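Ethyl acetate hydrolase (Pseudomonas veronii, PDB 5EFZ) hydrolyses ethyl acetate to ethanol and acetate, an esterase step in the bacterial degradation of short-chain methyl ketones such as 2-butanone. Local coordinates at residues A[152-160]-A[171-180]. Numbering follows the deposited sequence.
Sequences MGAQQTYEW and AAAIAGTARN. With EDO (1,2-ethanediol), chain K; EDO (1,2-ethanediol), chain M; ACT (acetate ion), chain O.
A154 on helix 152-160 and A173 on strand 171-174 bring the two backbones to 4.5 Å between their CA atoms, the segment axes running roughly antiparallel (148°) and 7.0 Å apart at the closest. Small residues permit this: A154 CB rests 3.4 Å from I174 O and also meets the CB of A173 and the CA of G176, where a side chain on G176 would collide with it. Farther along the helix, with OG1 beside the backbone N (chi1 -65°), T157 swings CG2 across to pack 3.8 Å from A171 CB, while OG1 bonds back to G153 O.

The Y158 ring is sandwiched between two methyl groups: A173 CB covers one face, 3.4 Å from CZ, and A178 CB makes a CH-pi contact with the other, 3.8 Å from the centroid and 22° off the ring normal. G176 O sits at the ring edge, and a water joins it to Y158 OH. Cutting Y158 back to an alanine is likely to leave both methyls without their shared ring and to lose this water bridge.

Q155 NE2 donates to W273 O and, at 2.7 Å, to a second water that reaches T177 O. Helix 152-163 links the adjacent parallel strands 146-150 and 170-174, a beta-alpha-beta unit of the alpha/beta-hydrolase fold; G153 ends a GxSxG sequence consistent with the nucleophile elbow carrying S151, and A175 lies beside D305 and H334 of the inferred catalytic triad.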
ATOM      1  N   MET A 152     -13.060  11.264  -0.088  1.00 13.83           N
ATOM      2  CA  MET A 152     -14.304  11.394  -0.883  1.00 13.25           C
ATOM      3  C   MET A 152     -14.996  12.739  -0.661  1.00 17.48           C
ATOM      4  O   MET A 152     -15.690  13.246  -1.555  1.00 13.64           O
ATOM      5  CB  MET A 152     -15.303  10.284  -0.553  1.00 14.49           C
ATOM      6  CG  MET A 152     -14.858   8.935  -1.048  1.00 15.68           C
ATOM      7  SD  MET A 152     -16.209   7.732  -0.945  1.00 14.82           S
ATOM      8  CE  MET A 152     -17.166   8.253  -2.366  1.00 12.26           C
ATOM      9  N   GLY A 153     -14.822  13.293   0.534  1.00 15.99           N
ATOM     10  CA  GLY A 153     -15.285  14.648   0.831  1.00 15.00           C
ATOM     11  C   GLY A 153     -14.582  15.696  -0.041  1.00 16.08           C
ATOM     12  O   GLY A 153     -15.195  16.684  -0.433  1.00 15.89           O
ATOM     13  N   ALA A 154     -13.297  15.479  -0.314  1.00 14.37           N
ATOM     14  CA  ALA A 154     -12.513  16.322  -1.223  1.00 16.16           C
ATOM     15  C   ALA A 154     -12.968  16.122  -2.673  1.00 15.54           C
ATOM     16  O   ALA A 154     -13.024  17.075  -3.474  1.00 15.68           O
ATOM     17  CB  ALA A 154     -10.997  16.002  -1.091  1.00 12.49           C
ATOM     18  N   GLN A 155     -13.261  14.883  -3.047  1.00 13.98           N
ATOM     19  CA  GLN A 155     -13.815  14.654  -4.379  1.00 15.10           C
ATOM     20  C   GLN A 155     -15.084  15.460  -4.607  1.00 16.90           C
ATOM     21  O   GLN A 155     -15.238  16.081  -5.661  1.00 15.38           O
ATOM     22  CB  GLN A 155     -14.145  13.177  -4.567  1.00 16.43           C
ATOM     23  CG  GLN A 155     -12.903  12.261  -4.624  1.00 14.94           C
ATOM     24  CD  GLN A 155     -13.324  10.816  -4.888  1.00 17.25           C
ATOM     25  OE1 GLN A 155     -14.200  10.292  -4.198  1.00 18.19           O
ATOM     26  NE2 GLN A 155     -12.743  10.196  -5.924  1.00 16.36           N
ATOM     27  N   GLN A 156     -15.996  15.455  -3.624  1.00 14.44           N
ATOM     28  CA  GLN A 156     -17.201  16.280  -3.732  1.00 15.27           C
ATOM     29  C   GLN A 156     -16.888  17.785  -3.736  1.00 15.99           C
ATOM     30  O   GLN A 156     -17.581  18.569  -4.381  1.00 15.91           O
ATOM     31  CB  GLN A 156     -18.169  15.962  -2.589  1.00 16.02           C
ATOM     32  CG  GLN A 156     -18.769  14.529  -2.705  1.00 19.76           C
ATOM     33  CD  GLN A 156     -19.399  14.071  -1.406  1.00 18.46           C
ATOM     34  OE1 GLN A 156     -20.560  14.386  -1.120  1.00 19.41           O
ATOM     35  NE2 GLN A 156     -18.613  13.362  -0.584  1.00 16.38           N
ATOM     36  N   THR A 157     -15.867  18.183  -2.983  1.00 14.13           N
ATOM     37  CA  THR A 157     -15.438  19.577  -2.961  1.00 14.64           C
ATOM     38  C   THR A 157     -14.998  20.062  -4.347  1.00 15.94           C
ATOM     39  O   THR A 157     -15.422  21.136  -4.803  1.00 17.49           O
ATOM     40  CB  THR A 157     -14.306  19.769  -1.915  1.00 17.28           C
ATOM     41  OG1 THR A 157     -14.843  19.521  -0.600  1.00 18.13           O
ATOM     42  CG2 THR A 157     -13.704  21.224  -1.961  1.00 14.20           C
ATOM     43  N   TYR A 158     -14.146  19.290  -5.026  1.00 14.84           N
ATOM     44  CA  TYR A 158     -13.735  19.630  -6.384  1.00 15.19           C
ATOM     45  C   TYR A 158     -14.923  19.673  -7.333  1.00 16.88           C
ATOM     46  O   TYR A 158     -15.069  20.591  -8.151  1.00 18.40           O
ATOM     47  CB  TYR A 158     -12.710  18.616  -6.903  1.00 14.64           C
ATOM     48  CG  TYR A 158     -11.315  18.858  -6.375  1.00 18.43           C
ATOM     49  CD1 TYR A 158     -10.666  20.089  -6.592  1.00 20.09           C
ATOM     50  CD2 TYR A 158     -10.620  17.865  -5.679  1.00 18.26           C
ATOM     51  CE1 TYR A 158      -9.342  20.295  -6.127  1.00 21.34           C
ATOM     52  CE2 TYR A 158      -9.301  18.078  -5.217  1.00 17.79           C
ATOM     53  CZ  TYR A 158      -8.684  19.286  -5.449  1.00 22.20           C
ATOM     54  OH  TYR A 158      -7.387  19.478  -4.970  1.00 20.74           O
ATOM     55  N   GLU A 159     -15.778  18.667  -7.235  1.00 16.48           N
ATOM     56  CA  GLU A 159     -16.936  18.650  -8.107  1.00 14.85           C
ATOM     57  C   GLU A 159     -17.833  19.880  -7.891  1.00 19.45           C
ATOM     58  O   GLU A 159     -18.329  20.486  -8.857  1.00 17.86           O
ATOM     59  CB  GLU A 159     -17.731  17.356  -7.892  1.00 15.56           C
ATOM     60  CG  GLU A 159     -19.060  17.293  -8.690  1.00 20.68           C
ATOM     61  CD  GLU A 159     -18.912  17.102 -10.211  1.00 22.88           C
ATOM     62  OE1 GLU A 159     -17.824  16.708 -10.722  1.00 22.89           O
ATOM     63  OE2 GLU A 159     -19.918  17.360 -10.922  1.00 22.36           O
ATOM     64  N   TRP A 160     -18.018  20.271  -6.630  1.00 19.06           N
ATOM     65  CA  TRP A 160     -18.740  21.518  -6.324  1.00 19.04           C
ATOM     66  C   TRP A 160     -18.099  22.719  -7.017  1.00 19.60           C
ATOM     67  O   TRP A 160     -18.796  23.508  -7.675  1.00 21.82           O
ATOM     68  CB  TRP A 160     -18.763  21.775  -4.802  1.00 17.22           C
ATOM     69  CG  TRP A 160     -20.091  21.458  -4.169  1.00 17.12           C
ATOM     70  CD1 TRP A 160     -20.427  20.321  -3.474  1.00 17.55           C
ATOM     71  CD2 TRP A 160     -21.284  22.255  -4.248  1.00 17.74           C
ATOM     72  NE1 TRP A 160     -21.749  20.376  -3.101  1.00 16.61           N
ATOM     73  CE2 TRP A 160     -22.282  21.576  -3.529  1.00 16.03           C
ATOM     74  CE3 TRP A 160     -21.570  23.524  -4.778  1.00 17.98           C
ATOM     75  CZ2 TRP A 160     -23.565  22.098  -3.366  1.00 16.64           C
ATOM     76  CZ3 TRP A 160     -22.838  24.052  -4.604  1.00 19.25           C
ATOM     77  CH2 TRP A 160     -23.824  23.334  -3.915  1.00 18.62           C
ATOM     78  N   ALA A 171     -12.699  26.841  -1.426  1.00 15.64           N
ATOM     79  CA  ALA A 171     -12.719  25.392  -1.434  1.00 18.81           C
ATOM     80  C   ALA A 171     -11.463  24.891  -0.739  1.00 18.50           C
ATOM     81  O   ALA A 171     -10.363  25.413  -0.952  1.00 18.97           O
ATOM     82  CB  ALA A 171     -12.806  24.845  -2.880  1.00 16.81           C
ATOM     83  N   ALA A 172     -11.636  23.901   0.119  1.00 16.59           N
ATOM     84  CA  ALA A 172     -10.506  23.249   0.756  1.00 16.66           C
ATOM     85  C   ALA A 172     -10.620  21.751   0.520  1.00 17.92           C
ATOM     86  O   ALA A 172     -11.521  21.062   1.059  1.00 17.17           O
ATOM     87  CB  ALA A 172     -10.439  23.578   2.262  1.00 18.24           C
ATOM     88  N   ALA A 173      -9.692  21.243  -0.287  1.00 15.59           N
ATOM     89  CA  ALA A 173      -9.686  19.825  -0.665  1.00 15.85           C
ATOM     90  C   ALA A 173      -8.605  19.106   0.092  1.00 16.33           C
ATOM     91  O   ALA A 173      -7.416  19.234  -0.242  1.00 18.75           O
ATOM     92  CB  ALA A 173      -9.487  19.657  -2.159  1.00 17.03           C
ATOM     93  N   ILE A 174      -9.006  18.396   1.146  1.00 15.63           N
ATOM     94  CA  ILE A 174      -8.050  17.701   2.010  1.00 15.66           C
ATOM     95  C   ILE A 174      -7.910  16.236   1.605  1.00 16.97           C
ATOM     96  O   ILE A 174      -8.914  15.518   1.527  1.00 18.91           O
ATOM     97  CB  ILE A 174      -8.480  17.755   3.466  1.00 17.23           C
ATOM     98  CG1 ILE A 174      -8.772  19.215   3.914  1.00 18.72           C
ATOM     99  CG2 ILE A 174      -7.405  17.128   4.343  1.00 15.76           C
ATOM    100  CD1 ILE A 174      -9.633  19.272   5.176  1.00 18.39           C
ATOM    101  N   ALA A 175      -6.672  15.814   1.324  1.00 13.31           N
ATOM    102  CA  ALA A 175      -6.368  14.420   1.074  1.00 16.71           C
ATOM    103  C   ALA A 175      -7.312  13.779   0.032  1.00 17.49           C
ATOM    104  O   ALA A 175      -7.883  12.707   0.254  1.00 16.38           O
ATOM    105  CB  ALA A 175      -6.404  13.653   2.404  1.00 15.35           C
ATOM    106  N   GLY A 176      -7.430  14.408  -1.127  1.00 15.47           N
ATOM    107  CA  GLY A 176      -8.214  13.810  -2.196  1.00 16.31           C
ATOM    108  C   GLY A 176      -7.936  14.500  -3.521  1.00 19.12           C
ATOM    109  O   GLY A 176      -7.327  15.584  -3.562  1.00 20.72           O
ATOM    110  N   THR A 177      -8.370  13.882  -4.620  1.00 16.86           N
ATOM    111  CA  THR A 177      -8.094  14.445  -5.949  1.00 15.86           C
ATOM    112  C   THR A 177      -9.371  14.751  -6.718  1.00 17.38           C
ATOM    113  O   THR A 177     -10.481  14.287  -6.371  1.00 17.13           O
ATOM    114  CB  THR A 177      -7.249  13.481  -6.803  1.00 19.62           C
ATOM    115  OG1 THR A 177      -7.898  12.210  -6.807  1.00 18.90           O
ATOM    116  CG2 THR A 177      -5.835  13.296  -6.222  1.00 19.88           C
ATOM    117  N   ALA A 178      -9.208  15.523  -7.780  1.00 17.57           N
ATOM    118  CA  ALA A 178     -10.312  15.926  -8.617  1.00 17.85           C
ATOM    119  C   ALA A 178     -10.617  14.878  -9.692  1.00 20.56           C
ATOM    120  O   ALA A 178     -11.736  14.805 -10.171  1.00 21.31           O
ATOM    121  CB  ALA A 178     -10.007  17.296  -9.268  1.00 18.05           C
ATOM    122  N   ARG A 179      -9.613  14.105 -10.098  1.00 18.92           N
ATOM    123  CA  ARG A 179      -9.834  12.986 -11.021  1.00 19.74           C
ATOM    124  C   ARG A 179      -9.090  11.769 -10.510  1.00 19.69           C
ATOM    125  O   ARG A 179      -7.882  11.826 -10.295  1.00 21.20           O
ATOM    126  CB  ARG A 179      -9.346  13.302 -12.445  1.00 23.53           C
ATOM    127  CG  ARG A 179      -9.539  12.095 -13.408  1.00 28.82           C
ATOM    128  CD  ARG A 179      -9.538  12.516 -14.878  1.00 30.77           C
ATOM    129  NE  ARG A 179      -8.212  12.905 -15.347  1.00 30.40           N
ATOM    130  CZ  ARG A 179      -7.972  13.447 -16.543  1.00 31.54           C
ATOM    131  NH1 ARG A 179      -8.978  13.675 -17.403  1.00 30.14           N
ATOM    132  NH2 ARG A 179      -6.723  13.764 -16.873  1.00 30.01           N
ATOM    133  N   ASN A 180      -9.809  10.673 -10.309  1.00 18.04           N
ATOM    134  CA  ASN A 180      -9.230   9.539  -9.605  1.00 18.69           C
ATOM    135  C   ASN A 180      -8.172   8.814 -10.458  1.00 19.80           C
ATOM    136  O   ASN A 180      -8.345   8.632 -11.682  1.00 22.72           O
ATOM    137  CB  ASN A 180     -10.354   8.575  -9.180  1.00 17.93           C
ATOM    138  CG  ASN A 180      -9.890   7.578  -8.145  1.00 21.70           C
ATOM    139  OD1 ASN A 180     -10.181   6.371  -8.240  1.00 22.40           O
ATOM    140  ND2 ASN A 180      -9.157   8.061  -7.155  1.00 19.55           N
TER
HETATM  141  C1  EDO K 405     -11.537   6.364 -12.760  1.00 44.33           C
HETATM  142  O1  EDO K 405     -10.177   6.073 -12.369  1.00 47.53           O
HETATM  143  C2  EDO K 405     -11.607   7.655 -13.592  1.00 42.77           C
HETATM  144  O2  EDO K 405     -10.727   8.719 -13.153  1.00 37.34           O
HETATM  145  C1  EDO M 407      -4.304  12.508  -9.792  1.00 38.75           C
HETATM  146  O1  EDO M 407      -5.129  11.441 -10.240  1.00 39.97           O
HETATM  147  C2  EDO M 407      -4.144  13.511 -10.930  1.00 34.10           C
HETATM  148  O2  EDO M 407      -5.423  13.849 -11.493  1.00 26.00           O
HETATM  149  C   ACT O 409     -12.071   8.240   2.701  1.00 27.32           C
HETATM  150  O   ACT O 409     -10.954   7.970   2.176  1.00 26.49           O
HETATM  151  OXT ACT O 409     -12.944   8.813   1.967  1.00 25.91           O
HETATM  152  CH3 ACT O 409     -12.323   7.916   4.135  1.00 23.64           C
HETATM  153  O   HOH W   1     -10.537  11.172  -7.216  1.00 28.37           O
HETATM  154  O   HOH W   2      -5.846  17.358  -5.588  1.00 20.00           O